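Local atomic coordinates of segregation protein (Thermus thermophilus, PDB entry 2BEJ), a protein that hydrolyses ATP and, when ATP is bound, coats double-stranded DNA cooperatively as nucleoprotein filaments, probably to help partition chromosomes. Residues V141-Y146 with L184-V189; A10-K15 with E135-P140; Y62-G67 with E105-E110; R37-D42 with D113-D118; L27-A32 with T221-A226. All blocks are in the same frame, centred on the assembly; numbering follows the deposited sequence.

Interaction 1: V141-Y146 with L184-V189; sequences VQAEYY and LLAQQV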
# COMPACT_ATOMS: atom_id res chain seq x y z
N VAL A 141 -5.12 3.11 13.72
CA VAL A 141 -4.42 4.14 14.48
C VAL A 141 -4.29 5.40 13.63
O VAL A 141 -4.12 5.30 12.41
CB VAL A 141 -3.00 3.68 14.95
CG1 VAL A 141 -3.08 2.44 15.80
CG2 VAL A 141 -2.07 3.42 13.77
N GLN A 142 -4.38 6.57 14.26
CA GLN A 142 -4.01 7.82 13.59
C GLN A 142 -2.51 7.88 13.46
O GLN A 142 -1.80 7.39 14.33
CB GLN A 142 -4.43 9.05 14.39
CG GLN A 142 -5.78 9.61 14.04
CD GLN A 142 -6.86 9.00 14.89
OE1 GLN A 142 -7.20 7.84 14.70
NE2 GLN A 142 -7.38 9.77 15.85
N ALA A 143 -2.03 8.50 12.38
CA ALA A 143 -0.62 8.80 12.26
C ALA A 143 -0.29 10.00 13.15
O ALA A 143 0.04 11.08 12.67
CB ALA A 143 -0.25 9.07 10.81
N GLU A 144 -0.39 9.78 14.46
CA GLU A 144 -0.08 10.77 15.50
C GLU A 144 0.81 10.11 16.54
O GLU A 144 0.78 8.89 16.68
CB GLU A 144 -1.38 11.30 16.12
CG GLU A 144 -2.20 12.16 15.14
CD GLU A 144 -3.65 12.37 15.57
OE1 GLU A 144 -4.49 12.64 14.67
OE2 GLU A 144 -3.96 12.29 16.78
N TYR A 145 1.62 10.89 17.25
CA TYR A 145 2.69 10.28 18.07
C TYR A 145 2.29 9.31 19.19
O TYR A 145 3.03 8.36 19.48
CB TYR A 145 3.72 11.31 18.54
CG TYR A 145 4.97 11.20 17.70
CD1 TYR A 145 5.10 11.90 16.50
CD2 TYR A 145 6.00 10.32 18.06
CE1 TYR A 145 6.24 11.77 15.70
CE2 TYR A 145 7.14 10.18 17.28
CZ TYR A 145 7.26 10.91 16.10
OH TYR A 145 8.39 10.78 15.31
N TYR A 146 1.12 9.51 19.79
CA TYR A 146 0.65 8.60 20.84
C TYR A 146 0.43 7.16 20.32
O TYR A 146 0.42 6.21 21.11
CB TYR A 146 -0.64 9.13 21.48
CG TYR A 146 -1.87 9.04 20.59
CD1 TYR A 146 -2.14 10.04 19.65
CD2 TYR A 146 -2.75 7.97 20.69
CE1 TYR A 146 -3.27 9.97 18.83
CE2 TYR A 146 -3.88 7.88 19.87
CZ TYR A 146 -4.13 8.89 18.94
OH TYR A 146 -5.24 8.83 18.13
N LEU A 184 3.41 17.27 6.96
CA LEU A 184 4.52 16.31 6.89
C LEU A 184 4.61 15.39 8.12
O LEU A 184 5.38 14.43 8.13
CB LEU A 184 5.85 17.03 6.65
CG LEU A 184 6.05 17.61 5.25
CD1 LEU A 184 7.39 18.33 5.13
CD2 LEU A 184 5.94 16.51 4.18
N LEU A 185 3.84 15.71 9.16
CA LEU A 185 3.88 14.96 10.42
C LEU A 185 3.38 13.55 10.23
O LEU A 185 3.97 12.62 10.77
CB LEU A 185 3.12 15.70 11.53
CG LEU A 185 3.17 15.15 12.96
CD1 LEU A 185 3.07 16.27 13.97
CD2 LEU A 185 2.06 14.13 13.20
N ALA A 186 2.30 13.40 9.47
CA ALA A 186 1.73 12.10 9.17
C ALA A 186 2.73 11.18 8.48
O ALA A 186 2.82 10.01 8.83
CB ALA A 186 0.47 12.25 8.34
N GLN A 187 3.49 11.72 7.52
CA GLN A 187 4.60 10.99 6.89
C GLN A 187 5.56 10.46 7.93
O GLN A 187 5.94 9.29 7.89
CB GLN A 187 5.41 11.90 5.95
CG GLN A 187 4.79 12.20 4.61
CD GLN A 187 5.76 12.88 3.64
OE1 GLN A 187 6.90 13.20 3.98
NE2 GLN A 187 5.29 13.11 2.42
N GLN A 188 5.97 11.33 8.84
CA GLN A 188 6.95 10.98 9.86
C GLN A 188 6.45 9.93 10.84
O GLN A 188 7.18 9.02 11.20
CB GLN A 188 7.41 12.23 10.62
CG GLN A 188 8.62 12.00 11.50
CD GLN A 188 9.86 11.61 10.71
OE1 GLN A 188 10.16 12.20 9.66
NE2 GLN A 188 10.60 10.63 11.22
N VAL A 189 5.20 10.06 11.28
CA VAL A 189 4.64 9.05 12.17
C VAL A 189 4.47 7.71 11.44
O VAL A 189 4.75 6.66 12.01
CB VAL A 189 3.31 9.50 12.79
CG1 VAL A 189 2.75 8.39 13.68
CG2 VAL A 189 3.53 10.78 13.60
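Val189, on the first turns of helix 185-197, makes apolar contacts with two residues of the loop that follows strand 136-142. One branch, CG1, stands anti to the backbone N (chi1 178°) and rests against the peptide link after Ala143, 3.5 Å from Ala143 C. The other, CG2, reaches the Tyr145 ring obliquely, 3.5 Å from Tyr145 CD1. Around this pair the small side chains close up: Ala143 CB lies 4.1 Å from Ala186 CB, near enough for the backbones to approach to 5.1 Å between the two CA atoms. Cut back to an alanine, Val189 would probably leave a gap beside the Ala143 backbone and the Tyr145 ring freer to turn.

Polar groups take part only through van der Waals touches, as no hydrogen bond links the two segments. Leu185 CD2 sits 3.7 Å from Ala143 O, while the phenol of Tyr145 passes Gln188, its OH 4.0 Å from Gln188 CG, with the ring and the amide nearly coplanar.

Ala143 is the centre of an inverse gamma turn, which redirects the chain just after the strand region, and its CB also touches Val176 of strand 170-177. Gln187 makes a weak hydrogen bond to Arg236 of the second subunit, on which Gln188 also packs. With an apolar centre and an outer side formed by the exposed Tyr145, Leu185 and Gln188, the contact depends on shape rather than on directed bonds.

Interaction 2: A10-K15 with E135-P140; sequences ALANQK and EGVVVP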
# COMPACT_ATOMS: atom_id res chain seq x y z
N ALA A 10 -11.55 -8.88 14.37
CA ALA A 10 -11.93 -7.82 15.29
C ALA A 10 -11.26 -6.51 14.88
O ALA A 10 -10.10 -6.50 14.45
CB ALA A 10 -11.55 -8.19 16.71
N LEU A 11 -12.01 -5.43 15.01
CA LEU A 11 -11.51 -4.08 14.81
C LEU A 11 -11.42 -3.51 16.20
O LEU A 11 -12.46 -3.32 16.85
CB LEU A 11 -12.48 -3.26 13.94
CG LEU A 11 -12.60 -3.58 12.44
CD1 LEU A 11 -11.28 -3.42 11.76
CD2 LEU A 11 -13.18 -4.96 12.18
N ALA A 12 -10.21 -3.28 16.69
CA ALA A 12 -10.01 -2.92 18.09
C ALA A 12 -8.80 -2.02 18.34
O ALA A 12 -7.80 -2.08 17.61
CB ALA A 12 -9.91 -4.17 18.94
N ASN A 13 -8.93 -1.20 19.38
CA ASN A 13 -7.83 -0.44 19.97
C ASN A 13 -8.28 0.21 21.28
O ASN A 13 -9.45 0.19 21.61
CB ASN A 13 -7.28 0.60 19.00
CG ASN A 13 -8.36 1.49 18.41
OD1 ASN A 13 -8.25 1.92 17.27
ND2 ASN A 13 -9.40 1.78 19.19
N GLN A 14 -7.34 0.80 22.01
CA GLN A 14 -7.66 1.45 23.29
C GLN A 14 -8.71 2.56 23.10
O GLN A 14 -9.80 2.50 23.70
CB GLN A 14 -6.40 2.03 23.94
CG GLN A 14 -5.24 1.04 24.11
CD GLN A 14 -4.06 1.64 24.87
OE1 GLN A 14 -3.78 2.84 24.77
NE2 GLN A 14 -3.35 0.80 25.62
N LYS A 15 -8.36 3.54 22.27
CA LYS A 15 -9.10 4.80 22.15
C LYS A 15 -10.35 4.69 21.28
O LYS A 15 -10.55 3.69 20.58
CB LYS A 15 -8.19 5.89 21.56
CG LYS A 15 -7.34 6.63 22.59
CD LYS A 15 -6.12 5.83 23.02
CE LYS A 15 -5.33 6.55 24.11
NZ LYS A 15 -3.96 5.98 24.26
N GLU A 135 -10.18 -14.55 15.05
CA GLU A 135 -8.87 -15.10 14.67
C GLU A 135 -7.88 -14.00 14.27
O GLU A 135 -6.66 -14.17 14.39
CB GLU A 135 -8.98 -16.11 13.53
CG GLU A 135 -9.76 -17.37 13.86
CD GLU A 135 -11.21 -17.25 13.45
OE1 GLU A 135 -11.47 -16.63 12.39
OE2 GLU A 135 -12.08 -17.75 14.19
N GLY A 136 -8.40 -12.88 13.78
CA GLY A 136 -7.57 -11.77 13.33
C GLY A 136 -7.97 -10.46 13.97
O GLY A 136 -9.13 -10.28 14.35
N VAL A 137 -7.01 -9.56 14.12
CA VAL A 137 -7.26 -8.23 14.65
C VAL A 137 -6.69 -7.17 13.72
O VAL A 137 -5.50 -7.20 13.38
CB VAL A 137 -6.66 -8.03 16.06
CG1 VAL A 137 -7.18 -6.71 16.68
CG2 VAL A 137 -7.00 -9.19 16.97
N VAL A 138 -7.53 -6.23 13.34
CA VAL A 138 -7.08 -5.02 12.68
C VAL A 138 -7.15 -3.89 13.69
O VAL A 138 -8.17 -3.69 14.35
CB VAL A 138 -7.88 -4.71 11.39
CG1 VAL A 138 -7.53 -3.31 10.81
CG2 VAL A 138 -7.63 -5.79 10.34
N VAL A 139 -6.02 -3.19 13.84
CA VAL A 139 -5.89 -2.11 14.82
C VAL A 139 -5.75 -0.79 14.06
O VAL A 139 -4.68 -0.48 13.52
CB VAL A 139 -4.67 -2.36 15.76
CG1 VAL A 139 -4.59 -1.30 16.87
CG2 VAL A 139 -4.73 -3.75 16.36
N PRO A 140 -6.84 -0.01 13.97
CA PRO A 140 -6.74 1.32 13.36
C PRO A 140 -6.01 2.30 14.29
O PRO A 140 -6.26 2.31 15.50
CB PRO A 140 -8.21 1.76 13.19
CG PRO A 140 -9.06 0.57 13.57
CD PRO A 140 -8.21 -0.33 14.41
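Leu11 overlaps Val138 along one face of the sheet, the two side chains side by side and pointing the same way, with Leu11 CD1 3.7 Å from Val138 CB. The leucine's CG lies anti to its own carbonyl carbon (chi1 -72°), and the bend at chi2 brings CD1 over to the valine. On the opposite face Ala12 CB and Val137 CG1 make a longer contact of 4.4 Å.

The backbones beneath run parallel. Ala10 N donates to Gly136 O at 2.8 Å, and Ala10 O takes the Val138 N-H at the same length. Ala12 N then reaches Val138 O at 3.1 Å. Contacts from CA-H groups supplement this ladder, among them Val137 CA to Ala10 O.

Ala12 and Asn13, beyond the strand, still lie beside the neighbouring one. Val139 CG1 lies 3.4 Å from Ala12 O and 3.9 Å from Asn13 CB, and the Asn13 side chain crosses Pro140 at about a right angle. Helix 147-164 covers Val137 and Val139, whereas Leu11 faces Thr23 of helix 20-33.

Central parallel strands of this kind belong to the P-loop NTPase fold: strand 8-11 leads directly into the nucleotide-binding loop, where Lys15 is an ATP-binding residue and its O accepts from Lys20 NZ.

Interaction 3: Y62-G67 with E105-E110; sequences YHLLQG and EALRDE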
# COMPACT_ATOMS: atom_id res chain seq x y z
N TYR A 62 -27.61 -8.22 21.64
CA TYR A 62 -28.19 -8.52 22.96
C TYR A 62 -29.07 -9.75 22.86
O TYR A 62 -28.95 -10.68 23.67
CB TYR A 62 -29.01 -7.34 23.47
CG TYR A 62 -29.20 -7.31 24.97
CD1 TYR A 62 -30.35 -7.84 25.57
CD2 TYR A 62 -28.24 -6.74 25.80
CE1 TYR A 62 -30.52 -7.80 26.96
CE2 TYR A 62 -28.40 -6.70 27.18
CZ TYR A 62 -29.53 -7.23 27.75
OH TYR A 62 -29.67 -7.18 29.12
N HIS A 63 -29.92 -9.77 21.84
CA HIS A 63 -30.88 -10.83 21.61
C HIS A 63 -30.24 -12.11 21.05
O HIS A 63 -30.81 -13.19 21.17
CB HIS A 63 -32.01 -10.32 20.71
CG HIS A 63 -32.77 -9.17 21.30
ND1 HIS A 63 -34.08 -9.27 21.70
CD2 HIS A 63 -32.38 -7.90 21.57
CE1 HIS A 63 -34.48 -8.10 22.20
NE2 HIS A 63 -33.46 -7.26 22.13
N LEU A 64 -29.06 -11.97 20.44
CA LEU A 64 -28.30 -13.13 19.98
C LEU A 64 -27.72 -13.90 21.17
O LEU A 64 -27.67 -15.13 21.17
CB LEU A 64 -27.17 -12.70 19.03
CG LEU A 64 -26.29 -13.80 18.43
CD1 LEU A 64 -26.90 -14.36 17.14
CD2 LEU A 64 -24.89 -13.27 18.17
N LEU A 65 -27.30 -13.15 22.20
CA LEU A 65 -26.69 -13.73 23.39
C LEU A 65 -27.71 -14.42 24.31
O LEU A 65 -27.36 -15.30 25.09
CB LEU A 65 -25.88 -12.67 24.16
CG LEU A 65 -24.67 -12.01 23.48
CD1 LEU A 65 -24.24 -10.77 24.24
CD2 LEU A 65 -23.49 -12.97 23.30
N GLN A 66 -28.98 -14.00 24.20
CA GLN A 66 -30.09 -14.64 24.91
C GLN A 66 -30.57 -15.94 24.25
O GLN A 66 -31.28 -16.73 24.88
CB GLN A 66 -31.26 -13.68 25.08
CG GLN A 66 -31.33 -13.01 26.44
CD GLN A 66 -31.12 -11.51 26.40
OE1 GLN A 66 -31.61 -10.83 25.49
NE2 GLN A 66 -30.40 -10.99 27.40
N GLY A 67 -30.21 -16.13 22.99
CA GLY A 67 -30.51 -17.38 22.29
C GLY A 67 -31.31 -17.24 21.00
O GLY A 67 -31.48 -18.23 20.28
N GLU A 105 -19.31 -18.54 21.65
CA GLU A 105 -20.32 -19.61 21.62
C GLU A 105 -21.58 -19.20 20.86
O GLU A 105 -22.10 -19.97 20.05
CB GLU A 105 -20.69 -20.11 23.03
CG GLU A 105 -19.55 -20.23 24.06
CD GLU A 105 -18.33 -21.02 23.59
OE1 GLU A 105 -17.33 -21.06 24.34
OE2 GLU A 105 -18.35 -21.60 22.48
N ALA A 106 -22.06 -17.98 21.12
CA ALA A 106 -23.28 -17.45 20.50
C ALA A 106 -23.18 -17.23 18.99
O ALA A 106 -24.21 -17.24 18.30
CB ALA A 106 -23.70 -16.17 21.19
N LEU A 107 -21.97 -17.02 18.47
CA LEU A 107 -21.75 -16.85 17.03
C LEU A 107 -21.78 -18.18 16.29
O LEU A 107 -20.79 -18.92 16.28
CB LEU A 107 -20.44 -16.11 16.75
CG LEU A 107 -20.39 -14.58 16.83
CD1 LEU A 107 -18.96 -14.11 16.69
CD2 LEU A 107 -21.28 -13.92 15.78
N ARG A 108 -22.92 -18.49 15.68
CA ARG A 108 -23.10 -19.70 14.89
C ARG A 108 -23.06 -19.32 13.42
O ARG A 108 -23.91 -19.73 12.63
CB ARG A 108 -24.42 -20.39 15.25
CG ARG A 108 -24.50 -20.84 16.71
CD ARG A 108 -25.79 -20.39 17.38
NE ARG A 108 -25.85 -20.84 18.77
CZ ARG A 108 -26.33 -20.11 19.78
NH1 ARG A 108 -26.34 -20.61 21.01
NH2 ARG A 108 -26.81 -18.88 19.57
N ASP A 109 -22.03 -18.55 13.06
CA ASP A 109 -21.93 -17.89 11.75
C ASP A 109 -21.28 -18.75 10.66
O ASP A 109 -20.52 -18.24 9.83
CB ASP A 109 -21.17 -16.56 11.90
CG ASP A 109 -19.84 -16.71 12.62
OD1 ASP A 109 -19.19 -17.77 12.49
OD2 ASP A 109 -19.43 -15.75 13.33
N GLU A 110 -21.59 -20.04 10.67
CA GLU A 110 -21.02 -21.01 9.72
C GLU A 110 -21.19 -20.63 8.24
O GLU A 110 -20.31 -20.91 7.42
CB GLU A 110 -21.56 -22.43 10.01
CG GLU A 110 -23.09 -22.55 10.11
CD GLU A 110 -23.56 -23.81 10.82
OE1 GLU A 110 -23.02 -24.14 11.90
OE2 GLU A 110 -24.50 -24.48 10.31
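Ala106 packs its methyl group against the last turn of helix 61-65, where Leu65 CD2 comes to 3.8 Å from Ala106 CB. Leu64 comes in beside it: with CG anti to the backbone N (chi1 -179°), its isobutyl group extends across the carbonyl of Ala106, and Leu64 CG lies 4.0 Å from Ala106 O. Farther along, Leu64 CD2 reaches Leu107 CD2 at 4.4 Å, a looser apolar touch. No hydrogen bond joins the segments.

Arg108 borders this patch on its exposed side. Its chain bends at chi2 and turns back, bringing the guanidinium over the end of helix 102-106, with Glu105 O and Ala106 CA above one face. Leu64 O lies near the guanidinium plane at its edge, 4.2 Å from Arg108 NH2, too long for a hydrogen bond but perhaps weakly attractive.

Both helices end here. Gly67, with positive phi (123°), closes helix 61-65 in a Schellman motif, and its N donates to Leu64 O, the same oxygen that the arginine approaches. On the other side Leu107 is the first residue to leave helix 102-106.

From that point the chain heads for the sheet. Leu107 touches Leu117 and Asp109 touches Val115, both on strand 114-118, and Asp109 forms salt bridges with Arg7 and Arg8. Away from the nucleotide site, the contact thus meets the sheet through the residues after helix 102-106.

Interaction 4: R37-D42 with D113-D118; sequences RVLLVD and DLVLLD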
# COMPACT_ATOMS: atom_id res chain seq x y z
N ARG A 37 -19.21 -13.47 1.44
CA ARG A 37 -20.38 -13.38 2.30
C ARG A 37 -19.93 -12.85 3.66
O ARG A 37 -19.21 -13.53 4.39
CB ARG A 37 -21.03 -14.75 2.44
CG ARG A 37 -21.92 -15.11 1.27
CD ARG A 37 -21.59 -16.48 0.72
NE ARG A 37 -21.55 -17.52 1.75
CZ ARG A 37 -21.29 -18.80 1.50
NH1 ARG A 37 -21.26 -19.68 2.50
NH2 ARG A 37 -21.05 -19.21 0.25
N VAL A 38 -20.35 -11.63 3.98
CA VAL A 38 -19.81 -10.88 5.11
C VAL A 38 -20.89 -10.61 6.14
O VAL A 38 -22.00 -10.22 5.79
CB VAL A 38 -19.19 -9.53 4.66
CG1 VAL A 38 -18.81 -8.65 5.87
CG2 VAL A 38 -17.98 -9.75 3.76
N LEU A 39 -20.55 -10.83 7.40
CA LEU A 39 -21.39 -10.39 8.51
C LEU A 39 -20.64 -9.32 9.29
O LEU A 39 -19.52 -9.53 9.74
CB LEU A 39 -21.76 -11.57 9.42
CG LEU A 39 -22.54 -11.25 10.71
CD1 LEU A 39 -23.96 -10.81 10.38
CD2 LEU A 39 -22.53 -12.44 11.64
N LEU A 40 -21.28 -8.16 9.44
CA LEU A 40 -20.76 -7.10 10.28
C LEU A 40 -21.50 -7.15 11.61
O LEU A 40 -22.73 -7.08 11.63
CB LEU A 40 -20.95 -5.75 9.59
CG LEU A 40 -20.43 -4.48 10.27
CD1 LEU A 40 -19.00 -4.66 10.78
CD2 LEU A 40 -20.52 -3.29 9.31
N VAL A 41 -20.76 -7.30 12.71
CA VAL A 41 -21.36 -7.37 14.06
C VAL A 41 -21.01 -6.13 14.87
O VAL A 41 -19.83 -5.86 15.14
CB VAL A 41 -20.88 -8.63 14.84
CG1 VAL A 41 -21.61 -8.74 16.18
CG2 VAL A 41 -21.07 -9.89 14.03
N ASP A 42 -22.04 -5.38 15.25
CA ASP A 42 -21.87 -4.15 16.01
C ASP A 42 -21.90 -4.44 17.52
O ASP A 42 -22.96 -4.73 18.10
CB ASP A 42 -22.95 -3.14 15.60
CG ASP A 42 -22.77 -1.77 16.24
OD1 ASP A 42 -21.90 -1.59 17.11
OD2 ASP A 42 -23.54 -0.86 15.88
N ASP A 113 -18.46 -16.04 5.02
CA ASP A 113 -17.04 -16.19 4.70
C ASP A 113 -16.18 -15.42 5.68
O ASP A 113 -15.17 -15.94 6.16
CB ASP A 113 -16.74 -15.65 3.30
CG ASP A 113 -17.33 -16.49 2.21
OD1 ASP A 113 -17.22 -17.73 2.28
OD2 ASP A 113 -17.90 -15.90 1.28
N LEU A 114 -16.57 -14.18 5.94
CA LEU A 114 -15.81 -13.28 6.82
C LEU A 114 -16.74 -12.60 7.81
O LEU A 114 -17.86 -12.22 7.47
CB LEU A 114 -15.06 -12.24 6.00
CG LEU A 114 -13.95 -12.76 5.07
CD1 LEU A 114 -13.75 -11.81 3.88
CD2 LEU A 114 -12.64 -13.00 5.81
N VAL A 115 -16.29 -12.48 9.06
CA VAL A 115 -17.08 -11.83 10.10
C VAL A 115 -16.28 -10.68 10.70
O VAL A 115 -15.17 -10.87 11.21
CB VAL A 115 -17.55 -12.84 11.17
CG1 VAL A 115 -18.52 -12.18 12.15
CG2 VAL A 115 -18.21 -14.06 10.51
N LEU A 116 -16.84 -9.48 10.63
CA LEU A 116 -16.20 -8.28 11.17
C LEU A 116 -16.82 -7.87 12.51
O LEU A 116 -18.01 -7.59 12.60
CB LEU A 116 -16.28 -7.14 10.15
CG LEU A 116 -15.56 -7.38 8.82
CD1 LEU A 116 -15.86 -6.25 7.86
CD2 LEU A 116 -14.05 -7.50 9.04
N LEU A 117 -16.00 -7.86 13.56
CA LEU A 117 -16.47 -7.50 14.90
C LEU A 117 -16.04 -6.08 15.26
O LEU A 117 -14.87 -5.83 15.58
CB LEU A 117 -15.97 -8.52 15.93
CG LEU A 117 -16.13 -10.02 15.64
CD1 LEU A 117 -15.41 -10.85 16.71
CD2 LEU A 117 -17.61 -10.46 15.51
N ASP A 118 -16.97 -5.15 15.17
CA ASP A 118 -16.70 -3.76 15.51
C ASP A 118 -16.78 -3.59 17.02
O ASP A 118 -17.87 -3.56 17.58
CB ASP A 118 -17.67 -2.82 14.79
CG ASP A 118 -17.29 -1.36 14.95
OD1 ASP A 118 -16.13 -1.08 15.34
OD2 ASP A 118 -18.14 -0.48 14.69
O HOH W 1 -20.14 0.08 16.40
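Strands 38-42 and 114-118 run parallel in the central sheet of the P-loop NTPase fold, their axes 4.8 Å apart and crossing at only -16°. The ladder of backbone bonds is regular, from Leu39 N to Leu114 O through to Asp118 N to Val41 O, with Val41 N 2.8 Å from Leu116 O.

At the entry to the strands Asp113 turns back on Arg37. Its carboxylate OD2 accepts the Arg37 N-H on its anti side, 2.8 Å from Arg37 N and nearly straight at 177°, while Arg37 O takes both Asp113 N and Leu114 N. The guanidinium lies with one face over Asp113 OD1, so the opposite charges are near without forming a salt bridge; Arg37 NH1 instead donates to Gly111 O.

Apolar side chains fill both faces. On one, Leu40 CD1 crosses Leu116, 3.7 Å from Leu116 CB, beneath helix 20-33. On the other, Val41 meets both Val115 and Leu117, with Val41 CB 3.8 Å from Leu117 CD2.

The C-terminal ends carry two buried aspartates, of which Asp118 has its side chain about 4 Å from the bound magnesium ion at the nearest atom. Asp42 OD2 is bonded to Thr50 OG1, and Asp118 OD2 to the OG1 of Thr21, a magnesium-binding residue. One water bridges the pair, donating to Asp42 OD1 at 2.5 Å and to Asp118 OD2 at 2.7 Å.

Interaction 5: L27-A32 with T221-A226; sequences LAAYLA and TIAQHA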
# COMPACT_ATOMS: atom_id res chain seq x y z
N LEU A 27 -14.72 -1.91 4.93
CA LEU A 27 -14.21 -3.24 4.63
C LEU A 27 -15.33 -4.21 4.24
O LEU A 27 -15.20 -4.95 3.27
CB LEU A 27 -13.42 -3.84 5.80
CG LEU A 27 -11.94 -3.52 5.89
CD1 LEU A 27 -11.30 -4.34 7.00
CD2 LEU A 27 -11.25 -3.78 4.51
N ALA A 28 -16.41 -4.21 5.01
CA ALA A 28 -17.59 -5.00 4.67
C ALA A 28 -18.09 -4.65 3.28
O ALA A 28 -18.29 -5.54 2.45
CB ALA A 28 -18.69 -4.81 5.71
N ALA A 29 -18.26 -3.36 3.01
CA ALA A 29 -18.69 -2.87 1.69
C ALA A 29 -17.86 -3.44 0.55
O ALA A 29 -18.41 -3.88 -0.46
CB ALA A 29 -18.69 -1.35 1.63
N TYR A 30 -16.53 -3.44 0.70
CA TYR A 30 -15.67 -3.88 -0.39
C TYR A 30 -15.35 -5.38 -0.40
O TYR A 30 -15.08 -5.95 -1.46
CB TYR A 30 -14.41 -3.02 -0.51
CG TYR A 30 -14.72 -1.62 -1.02
CD1 TYR A 30 -15.09 -1.41 -2.35
CD2 TYR A 30 -14.66 -0.52 -0.17
CE1 TYR A 30 -15.40 -0.13 -2.82
CE2 TYR A 30 -14.95 0.75 -0.62
CZ TYR A 30 -15.32 0.94 -1.95
OH TYR A 30 -15.61 2.22 -2.40
N LEU A 31 -15.40 -6.03 0.76
CA LEU A 31 -15.27 -7.49 0.79
C LEU A 31 -16.50 -8.17 0.18
O LEU A 31 -16.36 -9.20 -0.48
CB LEU A 31 -15.01 -8.00 2.21
CG LEU A 31 -13.65 -7.69 2.86
CD1 LEU A 31 -13.68 -8.04 4.36
CD2 LEU A 31 -12.51 -8.40 2.16
N ALA A 32 -17.69 -7.60 0.41
CA ALA A 32 -18.91 -8.09 -0.24
C ALA A 32 -18.79 -7.96 -1.75
O ALA A 32 -19.13 -8.88 -2.50
CB ALA A 32 -20.12 -7.32 0.25
N THR A 221 -22.34 3.46 3.16
CA THR A 221 -20.92 3.14 3.02
C THR A 221 -20.32 4.10 2.01
O THR A 221 -21.05 4.71 1.21
CB THR A 221 -20.70 1.69 2.53
OG1 THR A 221 -21.09 1.59 1.15
CG2 THR A 221 -21.51 0.69 3.36
N ILE A 222 -18.99 4.23 2.02
CA ILE A 222 -18.31 5.13 1.09
C ILE A 222 -18.51 4.67 -0.35
O ILE A 222 -18.43 5.48 -1.28
CB ILE A 222 -16.79 5.32 1.45
CG1 ILE A 222 -16.24 6.63 0.85
CG2 ILE A 222 -15.95 4.10 1.04
CD1 ILE A 222 -16.95 7.90 1.35
N ALA A 223 -18.79 3.38 -0.53
CA ALA A 223 -19.02 2.83 -1.86
C ALA A 223 -20.37 3.30 -2.42
O ALA A 223 -20.51 3.47 -3.63
CB ALA A 223 -18.96 1.32 -1.84
N GLN A 224 -21.34 3.49 -1.53
CA GLN A 224 -22.63 4.07 -1.88
C GLN A 224 -22.54 5.60 -1.96
O GLN A 224 -23.04 6.21 -2.91
CB GLN A 224 -23.68 3.70 -0.83
CG GLN A 224 -23.92 2.22 -0.64
CD GLN A 224 -24.86 1.94 0.52
OE1 GLN A 224 -24.50 2.12 1.69
NE2 GLN A 224 -26.08 1.49 0.21
N HIS A 225 -21.91 6.21 -0.95
CA HIS A 225 -21.87 7.67 -0.82
C HIS A 225 -20.96 8.39 -1.84
O HIS A 225 -21.41 9.28 -2.56
CB HIS A 225 -21.53 8.07 0.62
CG HIS A 225 -21.43 9.55 0.83
ND1 HIS A 225 -22.52 10.40 0.70
CD2 HIS A 225 -20.38 10.33 1.16
CE1 HIS A 225 -22.13 11.64 0.94
NE2 HIS A 225 -20.84 11.63 1.22
N ALA A 226 -19.68 7.99 -1.91
CA ALA A 226 -18.74 8.60 -2.85
C ALA A 226 -17.72 7.59 -3.38
O ALA A 226 -16.59 7.53 -2.90
CB ALA A 226 -18.03 9.78 -2.20
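Ala29 and Tyr30 of helix 20-33, the helix that follows the P-loop, meet the capped start of the short helix 222-225. In the tight part Ala29 CB lies against Thr221, 3.8 Å from Thr221 CB, and the end of Tyr30 against Ala223, with Tyr30 OH 3.5 Å from Ala223 CB. Ile222 CG2 comes in at the edge of the tyrosine ring, 3.9 Å from Tyr30 CE2. A serine in place of Tyr30 would probably open a gap beside Ile222 and Ala223 and cost the ring's packing on Ala232 and Ala239 of helix 230-248.

Toward the partly exposed side the contact thins, with Ala29 CB and Ala223 CB 4.4 Å apart. Gln224, partly exposed, bonds back to Thr221, and the two form a capping box at the start of helix 222-225. Thr221 OG1, also bonded to Asp78 OD1, accepts from Gln224 N, and Thr221 N returns a bond of 2.9 Å to a lone pair of Gln224 OE1.

Overall arrangement
Interactions 1, 2 and 4 belong to one predominantly parallel sheet, in which strands 38-42, 114-118, 8-11 and 136-142 stand side by side. Interactions 2 and 4 are neighbours, centres 13 Å apart, and Leu11 N probably bonds to Leu117 O. Interaction 1 lies at the end of strand 136-142, and its helix touches the second subunit; interaction 3, about 38 Å away between centres, lies across the chain's centre. Along the chain, interaction 3 nests inside 4 and 4 inside 2; interactions 1, 3 and 4 lie inside the loop closed by interaction 5, which crosses interaction 2. Interactions 2 and 4 frame the nucleotide and magnesium site, and interaction 5 packs helix 222-225 on helix 20-33.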